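Local coordinates for protein esterase (uncultured bacterium pCosCE1, PDB 7ATL) that hydrolyses carboxylic esters and, as a promiscuous activity, transfers acyl groups to acceptors other than water, at residues A74-I79 against A294-Q299; L114-A119 against Q299-S304; E307-G312 against G318-E323. All blocks are in the same frame, centred on the assembly; numbering follows the deposited sequence.

Contact 1: A74-I79 against A294-Q299; sequences AAMRMI and AALMRQ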
ATOM      1  N   ALA A  74      -5.794 -11.220  -0.771  1.00 25.72           N
ATOM      2  CA  ALA A  74      -5.871 -12.511  -0.050  1.00 25.49           C
ATOM      3  C   ALA A  74      -7.287 -12.678   0.526  1.00 25.18           C
ATOM      4  O   ALA A  74      -7.885 -13.748   0.324  1.00 26.36           O
ATOM      5  CB  ALA A  74      -4.802 -12.574   1.009  1.00 25.70           C
ATOM      6  N   ALA A  75      -7.803 -11.646   1.192  1.00 24.46           N
ATOM      7  CA  ALA A  75      -9.154 -11.593   1.798  1.00 24.96           C
ATOM      8  C   ALA A  75     -10.243 -11.777   0.735  1.00 25.39           C
ATOM      9  O   ALA A  75     -11.201 -12.538   0.991  1.00 23.58           O
ATOM     10  CB  ALA A  75      -9.355 -10.266   2.489  1.00 25.29           C
ATOM     11  N   MET A  76     -10.158 -11.040  -0.376  1.00 25.96           N
ATOM     12  CA  MET A  76     -11.208 -11.078  -1.416  1.00 26.76           C
ATOM     13  C   MET A  76     -11.274 -12.485  -2.020  1.00 26.99           C
ATOM     14  O   MET A  76     -12.395 -12.969  -2.346  1.00 28.47           O
ATOM     15  CB  MET A  76     -10.946 -10.056  -2.511  1.00 27.48           C
ATOM     16  CG  MET A  76     -11.179  -8.632  -2.067  1.00 29.49           C
ATOM     17  SD  MET A  76     -12.677  -8.322  -1.133  1.00 29.11           S
ATOM     18  CE  MET A  76     -13.907  -8.904  -2.296  1.00 29.35           C
ATOM     19  N   ARG A  77     -10.140 -13.152  -2.126  1.00 26.76           N
ATOM     20  CA  ARG A  77     -10.122 -14.556  -2.599  1.00 28.53           C
ATOM     21  C   ARG A  77     -10.826 -15.441  -1.567  1.00 28.03           C
ATOM     22  O   ARG A  77     -11.596 -16.331  -1.979  1.00 28.61           O
ATOM     23  CB  ARG A  77      -8.700 -15.024  -2.908  1.00 27.88           C
ATOM     24  CG  ARG A  77      -8.135 -14.380  -4.160  1.00 28.08           C
ATOM     25  CD  ARG A  77      -6.926 -15.139  -4.640  1.00 30.15           C
ATOM     26  NE  ARG A  77      -7.377 -16.345  -5.294  1.00 32.08           N
ATOM     27  CZ  ARG A  77      -6.967 -17.574  -5.025  1.00 33.63           C
ATOM     28  NH1 ARG A  77      -6.031 -17.798  -4.116  1.00 36.46           N
ATOM     29  NH2 ARG A  77      -7.500 -18.583  -5.688  1.00 32.39           N
ATOM     30  N   MET A  78     -10.575 -15.216  -0.282  1.00 27.45           N
ATOM     31  CA  MET A  78     -11.138 -16.078   0.788  1.00 27.73           C
ATOM     32  C   MET A  78     -12.648 -15.858   0.776  1.00 28.26           C
ATOM     33  O   MET A  78     -13.407 -16.807   1.015  1.00 27.60           O
ATOM     34  CB  MET A  78     -10.553 -15.733   2.160  1.00 26.85           C
ATOM     35  CG  MET A  78      -9.297 -16.495   2.476  1.00 28.71           C
ATOM     36  SD  MET A  78      -8.510 -15.845   3.961  1.00 29.90           S
ATOM     37  CE  MET A  78      -7.110 -16.947   4.123  1.00 33.87           C
ATOM     38  N   ILE A  79     -13.050 -14.631   0.476  1.00 28.77           N
ATOM     39  CA  ILE A  79     -14.477 -14.217   0.431  1.00 31.14           C
ATOM     40  C   ILE A  79     -15.154 -14.867  -0.783  1.00 32.30           C
ATOM     41  O   ILE A  79     -16.281 -15.363  -0.629  1.00 32.95           O
ATOM     42  CB  ILE A  79     -14.566 -12.683   0.440  1.00 30.96           C
ATOM     43  CG1 ILE A  79     -14.378 -12.140   1.858  1.00 29.22           C
ATOM     44  CG2 ILE A  79     -15.862 -12.212  -0.188  1.00 32.04           C
ATOM     45  CD1 ILE A  79     -13.924 -10.707   1.928  1.00 29.62           C
ATOM     46  N   ALA A 294     -13.402  -8.196  -8.936  1.00 25.87           N
ATOM     47  CA  ALA A 294     -12.593  -7.053  -9.397  1.00 25.47           C
ATOM     48  C   ALA A 294     -13.483  -5.820  -9.437  1.00 25.70           C
ATOM     49  O   ALA A 294     -13.072  -4.783  -8.895  1.00 26.58           O
ATOM     50  CB  ALA A 294     -11.988  -7.310 -10.753  1.00 26.86           C
ATOM     51  N   ALA A 295     -14.652  -5.915 -10.071  1.00 27.52           N
ATOM     52  CA  ALA A 295     -15.588  -4.767 -10.229  1.00 26.47           C
ATOM     53  C   ALA A 295     -16.062  -4.287  -8.859  1.00 24.39           C
ATOM     54  O   ALA A 295     -16.194  -3.060  -8.697  1.00 24.45           O
ATOM     55  CB  ALA A 295     -16.769  -5.130 -11.093  1.00 26.72           C
ATOM     56  N   LEU A 296     -16.357  -5.226  -7.958  1.00 22.94           N
ATOM     57  CA  LEU A 296     -16.768  -4.951  -6.555  1.00 25.24           C
ATOM     58  C   LEU A 296     -15.667  -4.142  -5.853  1.00 26.40           C
ATOM     59  O   LEU A 296     -16.002  -3.146  -5.174  1.00 25.40           O
ATOM     60  CB  LEU A 296     -17.022  -6.275  -5.833  1.00 25.80           C
ATOM     61  CG  LEU A 296     -17.339  -6.179  -4.340  1.00 28.01           C
ATOM     62  CD1 LEU A 296     -18.584  -5.337  -4.108  1.00 29.01           C
ATOM     63  CD2 LEU A 296     -17.511  -7.569  -3.718  1.00 27.66           C
ATOM     64  N   MET A 297     -14.400  -4.522  -6.052  1.00 25.71           N
ATOM     65  CA  MET A 297     -13.258  -3.924  -5.320  1.00 25.92           C
ATOM     66  C   MET A 297     -13.094  -2.442  -5.704  1.00 28.20           C
ATOM     67  O   MET A 297     -12.549  -1.690  -4.871  1.00 30.36           O
ATOM     68  CB  MET A 297     -11.975  -4.734  -5.556  1.00 24.81           C
ATOM     69  CG  MET A 297     -12.070  -6.115  -4.951  1.00 24.82           C
ATOM     70  SD  MET A 297     -10.671  -7.175  -5.317  1.00 28.49           S
ATOM     71  CE  MET A 297      -9.405  -6.262  -4.433  1.00 27.25           C
ATOM     72  N   ARG A 298     -13.593  -2.005  -6.871  1.00 30.10           N
ATOM     73  CA  ARG A 298     -13.416  -0.613  -7.380  1.00 30.64           C
ATOM     74  C   ARG A 298     -14.750   0.153  -7.359  1.00 29.87           C
ATOM     75  O   ARG A 298     -14.824   1.289  -7.876  1.00 28.58           O
ATOM     76  CB  ARG A 298     -12.784  -0.631  -8.781  1.00 33.50           C
ATOM     77  CG  ARG A 298     -13.591  -1.353  -9.860  1.00 33.88           C
ATOM     78  CD  ARG A 298     -13.301  -0.831 -11.259  1.00 33.77           C
ATOM     79  NE  ARG A 298     -13.702  -1.779 -12.287  1.00 31.64           N
ATOM     80  CZ  ARG A 298     -13.007  -2.856 -12.629  1.00 31.42           C
ATOM     81  NH1 ARG A 298     -11.862  -3.150 -12.032  1.00 31.34           N
ATOM     82  NH2 ARG A 298     -13.477  -3.662 -13.558  1.00 33.15           N
ATOM     83  N   GLN A 299     -15.782  -0.407  -6.750  1.00 31.84           N
ATOM     84  CA  GLN A 299     -16.944   0.424  -6.352  1.00 35.66           C
ATOM     85  C   GLN A 299     -16.507   1.441  -5.290  1.00 33.79           C
ATOM     86  O   GLN A 299     -15.571   1.154  -4.503  1.00 31.57           O
ATOM     87  CB  GLN A 299     -18.078  -0.447  -5.831  1.00 38.41           C
ATOM     88  CG  GLN A 299     -18.797  -1.209  -6.930  1.00 40.39           C
ATOM     89  CD  GLN A 299     -19.755  -2.198  -6.316  1.00 47.56           C
ATOM     90  OE1 GLN A 299     -20.043  -3.243  -6.902  1.00 52.19           O
ATOM     91  NE2 GLN A 299     -20.233  -1.884  -5.111  1.00 49.60           N
TER
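Met76 and Met297 meet flank to flank, their side chains lying antiparallel between segments 74-79 and 294-299, whose closest CA pair, Met76 CA and Met297 CA, is 8.4 Å apart. The tight part is the thioether of Met297: its SD lies 3.6 Å from Met76 CG, and its methyl CE closes on the same Met76 carbon. Met76 is bent at both chi2 and chi3 (-45° and -58°), which curls its chain and brings CE to the other branch of the contact. There the packing is looser, with Met76 CE 4.1 Å from Leu296 CD2 as the sole approach. Leu296 is partly exposed, and beyond it the chain leaves the helix toward solvent at Gln299. Arg298 turns elsewhere, its guanidinium lying with one face over Ala295 CA and its NH1 bonded to Tyr349 OH and Arg282 O. Phe317 also packs on Met76, and Met297 shares a backbone hydrogen bond with it. Helix 67-80, at whose N-terminal end the probable SxxK motif (Ser65, Lys68) of this beta-lactamase-like fold lies, thus meets helix 291-297 through Met76 and packs against helices 174-186 and 190-199 through Ala74 and Met78.

Contact 2: L114-A119 against Q299-S304; sequences LLSHTA and QAHVGS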
ATOM      1  N   LEU A 114     -13.058  -3.022   7.644  1.00 20.82           N
ATOM      2  CA  LEU A 114     -11.574  -3.159   7.576  1.00 22.75           C
ATOM      3  C   LEU A 114     -11.077  -2.815   6.153  1.00 23.59           C
ATOM      4  O   LEU A 114     -10.101  -2.067   6.030  1.00 25.71           O
ATOM      5  CB  LEU A 114     -11.126  -4.564   7.991  1.00 21.62           C
ATOM      6  CG  LEU A 114     -11.331  -4.949   9.452  1.00 20.77           C
ATOM      7  CD1 LEU A 114     -10.713  -6.308   9.738  1.00 19.19           C
ATOM      8  CD2 LEU A 114     -10.749  -3.898  10.382  1.00 21.80           C
ATOM      9  N   LEU A 115     -11.726  -3.333   5.110  1.00 24.07           N
ATOM     10  CA  LEU A 115     -11.256  -3.227   3.705  1.00 24.44           C
ATOM     11  C   LEU A 115     -11.258  -1.770   3.219  1.00 24.88           C
ATOM     12  O   LEU A 115     -10.465  -1.461   2.308  1.00 25.13           O
ATOM     13  CB  LEU A 115     -12.160  -4.089   2.823  1.00 24.14           C
ATOM     14  CG  LEU A 115     -12.063  -5.587   3.075  1.00 26.03           C
ATOM     15  CD1 LEU A 115     -13.102  -6.340   2.265  1.00 28.47           C
ATOM     16  CD2 LEU A 115     -10.674  -6.099   2.741  1.00 25.41           C
ATOM     17  N   SER A 116     -12.125  -0.916   3.768  1.00 23.82           N
ATOM     18  CA  SER A 116     -12.371   0.463   3.279  1.00 24.42           C
ATOM     19  C   SER A 116     -11.970   1.474   4.349  1.00 25.06           C
ATOM     20  O   SER A 116     -12.199   2.679   4.137  1.00 27.57           O
ATOM     21  CB  SER A 116     -13.814   0.637   2.841  1.00 25.30           C
ATOM     22  OG  SER A 116     -14.110  -0.196   1.723  1.00 25.44           O
ATOM     23  N   HIS A 117     -11.385   1.016   5.456  1.00 25.16           N
ATOM     24  CA  HIS A 117     -10.831   1.898   6.520  1.00 23.94           C
ATOM     25  C   HIS A 117     -11.952   2.734   7.153  1.00 21.85           C
ATOM     26  O   HIS A 117     -11.723   3.922   7.389  1.00 21.44           O
ATOM     27  CB  HIS A 117      -9.710   2.792   5.951  1.00 24.48           C
ATOM     28  CG  HIS A 117      -8.481   2.047   5.558  1.00 24.87           C
ATOM     29  ND1 HIS A 117      -7.555   1.631   6.483  1.00 24.76           N
ATOM     30  CD2 HIS A 117      -8.032   1.631   4.351  1.00 24.76           C
ATOM     31  CE1 HIS A 117      -6.582   0.988   5.862  1.00 25.51           C
ATOM     32  NE2 HIS A 117      -6.856   0.967   4.555  1.00 24.66           N
ATOM     33  N   THR A 118     -13.102   2.127   7.428  1.00 21.00           N
ATOM     34  CA  THR A 118     -14.271   2.776   8.068  1.00 21.73           C
ATOM     35  C   THR A 118     -14.506   2.122   9.430  1.00 22.71           C
ATOM     36  O   THR A 118     -15.562   2.384  10.028  1.00 24.92           O
ATOM     37  CB  THR A 118     -15.523   2.660   7.179  1.00 22.04           C
ATOM     38  OG1 THR A 118     -15.859   1.275   7.039  1.00 23.36           O
ATOM     39  CG2 THR A 118     -15.352   3.248   5.796  1.00 21.57           C
ATOM     40  N   ALA A 119     -13.584   1.273   9.896  1.00 23.52           N
ATOM     41  CA  ALA A 119     -13.698   0.497  11.161  1.00 24.02           C
ATOM     42  C   ALA A 119     -13.628   1.394  12.408  1.00 24.73           C
ATOM     43  O   ALA A 119     -13.902   0.883  13.515  1.00 24.65           O
ATOM     44  CB  ALA A 119     -12.594  -0.514  11.234  1.00 24.62           C
ATOM     45  N   GLN A 299     -15.782  -0.407  -6.750  1.00 31.84           N
ATOM     46  CA  GLN A 299     -16.944   0.424  -6.352  1.00 35.66           C
ATOM     47  C   GLN A 299     -16.507   1.441  -5.290  1.00 33.79           C
ATOM     48  O   GLN A 299     -15.571   1.154  -4.503  1.00 31.57           O
ATOM     49  CB  GLN A 299     -18.078  -0.447  -5.831  1.00 38.41           C
ATOM     50  CG  GLN A 299     -18.797  -1.209  -6.930  1.00 40.39           C
ATOM     51  CD  GLN A 299     -19.755  -2.198  -6.316  1.00 47.56           C
ATOM     52  OE1 GLN A 299     -20.043  -3.243  -6.902  1.00 52.19           O
ATOM     53  NE2 GLN A 299     -20.233  -1.884  -5.111  1.00 49.60           N
ATOM     54  N   ALA A 300     -17.184   2.582  -5.256  1.00 31.22           N
ATOM     55  CA  ALA A 300     -17.019   3.622  -4.219  1.00 31.85           C
ATOM     56  C   ALA A 300     -17.781   3.223  -2.938  1.00 30.49           C
ATOM     57  O   ALA A 300     -18.734   3.934  -2.583  1.00 29.17           O
ATOM     58  CB  ALA A 300     -17.493   4.947  -4.763  1.00 31.50           C
ATOM     59  N   HIS A 301     -17.346   2.148  -2.257  1.00 29.84           N
ATOM     60  CA  HIS A 301     -17.845   1.700  -0.924  1.00 27.62           C
ATOM     61  C   HIS A 301     -17.788   2.890   0.030  1.00 26.00           C
ATOM     62  O   HIS A 301     -18.683   2.999   0.834  1.00 26.04           O
ATOM     63  CB  HIS A 301     -17.056   0.511  -0.366  1.00 27.15           C
ATOM     64  CG  HIS A 301     -17.210  -0.733  -1.175  1.00 28.41           C
ATOM     65  ND1 HIS A 301     -18.313  -1.546  -1.057  1.00 27.52           N
ATOM     66  CD2 HIS A 301     -16.418  -1.282  -2.125  1.00 26.94           C
ATOM     67  CE1 HIS A 301     -18.186  -2.549  -1.899  1.00 28.83           C
ATOM     68  NE2 HIS A 301     -17.033  -2.410  -2.561  1.00 26.81           N
ATOM     69  N   VAL A 302     -16.778   3.745  -0.123  1.00 25.06           N
ATOM     70  CA  VAL A 302     -16.686   5.088   0.500  1.00 26.00           C
ATOM     71  C   VAL A 302     -16.806   6.107  -0.629  1.00 27.73           C
ATOM     72  O   VAL A 302     -16.048   5.977  -1.583  1.00 26.66           O
ATOM     73  CB  VAL A 302     -15.370   5.259   1.276  1.00 24.36           C
ATOM     74  CG1 VAL A 302     -15.073   6.723   1.548  1.00 24.61           C
ATOM     75  CG2 VAL A 302     -15.389   4.457   2.563  1.00 23.28           C
ATOM     76  N   GLY A 303     -17.725   7.073  -0.504  1.00 30.14           N
ATOM     77  CA  GLY A 303     -17.989   8.109  -1.524  1.00 29.15           C
ATOM     78  C   GLY A 303     -16.845   9.098  -1.621  1.00 27.95           C
ATOM     79  O   GLY A 303     -16.043   9.139  -0.685  1.00 25.70           O
ATOM     80  N   SER A 304     -16.777   9.848  -2.727  1.00 30.43           N
ATOM     81  CA  SER A 304     -15.732  10.866  -3.039  1.00 31.27           C
ATOM     82  C   SER A 304     -15.834  12.089  -2.107  1.00 31.25           C
ATOM     83  O   SER A 304     -14.955  12.968  -2.181  1.00 29.50           O
ATOM     84  CB  SER A 304     -15.777  11.261  -4.507  1.00 32.43           C
ATOM     85  OG  SER A 304     -17.105  11.502  -4.964  1.00 32.42           O
TER
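His301 NE2 is hydrogen-bonded to Leu296 O, which ties its ring back to the end of the preceding helix, while His301 CB lies 3.7 Å from Ser116 OG. A carbonyl can only accept, so NE2 must supply the hydrogen. Phe317 stacks on the imidazole and probably helps fix its rotation. The Ser116 hydroxyl stands oblique to the ring and spends its own hydrogen on Gly316 O; with chi1 at -64°, OG lies opposite the carbonyl carbon of Ser116, and the buried oxygen is satisfied.

The rest of the contact centres on Val302 CG2. It meets Thr118 CG2 at 3.5 Å, methyl against methyl, and lies 4.1 Å from Ser116 CB, with the carbonyl oxygen of Ser116 as a polar neighbour. The valine is turned with CG1 opposite its backbone N (chi1 163°), which places CG2 against Thr118 CG2 and the CB and O of Ser116. Those two residues flank His117, which leaves helical geometry with a positive phi and ends helix 111-116 in a Schellman motif; Thr118, after it, also meets Val302. In segment 299-304, an inverse gamma turn at Ala300 leads into a classic beta bulge, in which His301 and Val302 lie opposite Phe315.

The join therefore connects the end of helix 111-116 to the edge of the main sheet, where Val302 is hydrogen-bonded to Phe315 of strand 313-315. Leu114 and Leu115 pack on helix 174-186, and Leu115 also reaches Thr72 and Met76 of helix 67-80.

Contact 3: E307-G312 against G318-E323; sequences ETQGPG and GGAVLE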
ATOM      1  N   GLU A 307     -12.556  12.421  -0.097  1.00 29.73           N
ATOM      2  CA  GLU A 307     -11.374  13.080  -0.725  1.00 30.74           C
ATOM      3  C   GLU A 307     -10.093  12.278  -0.486  1.00 29.97           C
ATOM      4  O   GLU A 307      -9.075  12.881  -0.116  1.00 29.19           O
ATOM      5  CB  GLU A 307     -11.200  14.508  -0.194  1.00 32.15           C
ATOM      6  CG  GLU A 307     -12.397  15.391  -0.509  1.00 36.21           C
ATOM      7  CD  GLU A 307     -12.217  16.900  -0.427  1.00 36.76           C
ATOM      8  OE1 GLU A 307     -11.090  17.372  -0.112  1.00 36.10           O
ATOM      9  OE2 GLU A 307     -13.217  17.592  -0.713  1.00 35.73           O
ATOM     10  N   THR A 308     -10.100  10.977  -0.737  1.00 27.48           N
ATOM     11  CA  THR A 308      -9.043  10.097  -0.196  1.00 28.87           C
ATOM     12  C   THR A 308      -7.686  10.333  -0.882  1.00 29.27           C
ATOM     13  O   THR A 308      -6.667   9.982  -0.274  1.00 32.25           O
ATOM     14  CB  THR A 308      -9.499   8.648  -0.276  1.00 30.60           C
ATOM     15  OG1 THR A 308      -9.453   8.370  -1.671  1.00 28.45           O
ATOM     16  CG2 THR A 308     -10.862   8.445   0.352  1.00 32.09           C
ATOM     17  N   GLN A 309      -7.672  10.856  -2.106  1.00 29.94           N
ATOM     18  CA  GLN A 309      -6.476  11.381  -2.818  1.00 29.39           C
ATOM     19  C   GLN A 309      -6.764  12.826  -3.223  1.00 31.12           C
ATOM     20  O   GLN A 309      -6.354  13.236  -4.327  1.00 31.53           O
ATOM     21  CB  GLN A 309      -6.186  10.593  -4.092  1.00 30.36           C
ATOM     22  CG  GLN A 309      -6.070   9.095  -3.877  1.00 30.48           C
ATOM     23  CD  GLN A 309      -4.677   8.731  -3.443  1.00 28.70           C
ATOM     24  OE1 GLN A 309      -3.864   8.297  -4.247  1.00 32.51           O
ATOM     25  NE2 GLN A 309      -4.382   8.948  -2.175  1.00 29.47           N
ATOM     26  N   GLY A 310      -7.438  13.572  -2.353  1.00 30.74           N
ATOM     27  CA  GLY A 310      -7.972  14.891  -2.707  1.00 34.08           C
ATOM     28  C   GLY A 310      -9.332  14.753  -3.384  1.00 37.29           C
ATOM     29  O   GLY A 310      -9.867  13.634  -3.505  1.00 33.08           O
ATOM     30  N   PRO A 311      -9.913  15.895  -3.834  1.00 37.76           N
ATOM     31  CA  PRO A 311     -11.270  15.916  -4.389  1.00 37.28           C
ATOM     32  C   PRO A 311     -11.430  14.898  -5.534  1.00 37.98           C
ATOM     33  O   PRO A 311     -10.520  14.804  -6.344  1.00 35.61           O
ATOM     34  CB  PRO A 311     -11.425  17.356  -4.904  1.00 37.51           C
ATOM     35  CG  PRO A 311     -10.442  18.164  -4.067  1.00 37.37           C
ATOM     36  CD  PRO A 311      -9.275  17.225  -3.838  1.00 37.41           C
ATOM     37  N   GLY A 312     -12.543  14.154  -5.533  1.00 34.42           N
ATOM     38  CA  GLY A 312     -13.015  13.299  -6.638  1.00 32.92           C
ATOM     39  C   GLY A 312     -12.794  11.827  -6.350  1.00 30.54           C
ATOM     40  O   GLY A 312     -13.226  10.983  -7.137  1.00 29.56           O
ATOM     41  N   GLY A 318      -8.921  -2.110  -1.482  1.00 26.35           N
ATOM     42  CA  GLY A 318      -7.528  -2.179  -1.970  1.00 26.45           C
ATOM     43  C   GLY A 318      -6.936  -0.831  -2.365  1.00 24.98           C
ATOM     44  O   GLY A 318      -5.712  -0.742  -2.444  1.00 23.11           O
ATOM     45  N   GLY A 319      -7.757   0.191  -2.605  1.00 26.51           N
ATOM     46  CA  GLY A 319      -7.255   1.559  -2.850  1.00 27.03           C
ATOM     47  C   GLY A 319      -8.380   2.546  -3.088  1.00 25.27           C
ATOM     48  O   GLY A 319      -9.521   2.180  -2.868  1.00 22.66           O
ATOM     49  N   ALA A 320      -8.035   3.757  -3.511  1.00 24.90           N
ATOM     50  CA  ALA A 320      -8.966   4.881  -3.743  1.00 27.67           C
ATOM     51  C   ALA A 320      -9.615   4.716  -5.124  1.00 29.78           C
ATOM     52  O   ALA A 320      -8.931   4.230  -6.067  1.00 28.41           O
ATOM     53  CB  ALA A 320      -8.243   6.208  -3.640  1.00 27.62           C
ATOM     54  N   VAL A 321     -10.887   5.108  -5.221  1.00 28.20           N
ATOM     55  CA  VAL A 321     -11.718   4.988  -6.439  1.00 27.64           C
ATOM     56  C   VAL A 321     -11.975   6.398  -6.933  1.00 27.17           C
ATOM     57  O   VAL A 321     -12.464   7.195  -6.132  1.00 25.83           O
ATOM     58  CB  VAL A 321     -13.040   4.271  -6.138  1.00 29.30           C
ATOM     59  CG1 VAL A 321     -14.024   4.386  -7.309  1.00 29.89           C
ATOM     60  CG2 VAL A 321     -12.798   2.823  -5.742  1.00 29.21           C
ATOM     61  N   LEU A 322     -11.678   6.663  -8.199  1.00 26.95           N
ATOM     62  CA  LEU A 322     -11.948   7.968  -8.841  1.00 28.93           C
ATOM     63  C   LEU A 322     -13.423   7.989  -9.228  1.00 30.58           C
ATOM     64  O   LEU A 322     -13.836   7.124 -10.012  1.00 36.33           O
ATOM     65  CB  LEU A 322     -11.041   8.096 -10.062  1.00 29.44           C
ATOM     66  CG  LEU A 322     -11.110   9.427 -10.791  1.00 29.30           C
ATOM     67  CD1 LEU A 322     -10.804  10.560  -9.831  1.00 30.84           C
ATOM     68  CD2 LEU A 322     -10.143   9.448 -11.966  1.00 29.58           C
ATOM     69  N   GLU A 323     -14.207   8.881  -8.636  1.00 33.38           N
ATOM     70  CA  GLU A 323     -15.636   9.091  -9.003  1.00 35.24           C
ATOM     71  C   GLU A 323     -15.755  10.277  -9.982  1.00 35.18           C
ATOM     72  O   GLU A 323     -16.640  10.224 -10.821  1.00 33.53           O
ATOM     73  CB  GLU A 323     -16.483   9.334  -7.751  1.00 36.21           C
ATOM     74  CG  GLU A 323     -16.663   8.124  -6.844  1.00 35.74           C
ATOM     75  CD  GLU A 323     -18.087   7.957  -6.325  1.00 36.41           C
ATOM     76  OE1 GLU A 323     -18.869   7.336  -7.046  1.00 38.68           O
ATOM     77  OE2 GLU A 323     -18.421   8.459  -5.218  1.00 36.92           O
TER
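Gly312 O accepts a hydrogen bond from Glu323 N at 2.8 Å, with the donor placed at a C=O...N angle of 173°, so the backbone pairing of the beta hairpin continues beyond its two short strands. That hairpin, strands 313-315 and 320-322, forms one end of the antiparallel sheet of the beta-lactamase fold; Val321 pairs with Gly314 within it, and Ala320 and Leu322 bond to residues on the side of strand 337-341. The chain leading into it, 307-312, folds over the start of strand 320-322 and begins with a turn closed by Gly310 N to Glu307 O at 2.9 Å. The backbone angles of Gly310 themselves call for glycine.

Ala320 CB is the point where the 307-312 turn touches strand 320-322. Thr308 OG1 lies 3.2 Å from Ala320 CB, and Gln309 CG approaches the same methyl at 3.6 Å from the next residue. The threonine hydroxyl sits between its own backbone N and carbonyl carbon (chi1 71°) and donates to the carbonyl Gly314 O, which helps keep it beside the alanine. Trp313 and Trp339 also touch Ala320.

Gln309 is bent at chi2, which folds its amide back on its own turn: NE2 donates to Thr308 O at 3.1 Å, almost straight at 176°, in the plane of its own amide but tilted out of the carbonyl plane. OE1 takes a hydrogen bond from Gln338 NE2, so both ends of the amide are gripped. A bound pentaethylene glycol, probably from the crystallisation liquor, makes a further weak bond to Gln309 NE2.

At the other end of the contact, Leu322 extends its CD1 methyl to 3.6 Å from Gly312 O, the oxygen that accepts from Glu323 N.

The segments of contacts 1 and 2 alternate along the chain: their first segments lie on the successive helices 67-80 and 111-116, their second segments meet at the shared Gln299, and contact 3 follows both. The centres of contact 1 and contact 2 lie about 13 Å apart, those of contact 2 and contact 3 about 10 Å, and those of contact 1 and contact 3 about 17 Å. The chain from helix 291-297 to strand 320-322 takes part in all three. Arg298 O packs on Val321 CG1 at 3.2 Å, and Ser304 N probably bonds to Glu323 OE2 at 3.3 Å. Together the three contacts tie helices 67-80 and 111-116 to strands 313-315 and 320-322 at one end of the sheet.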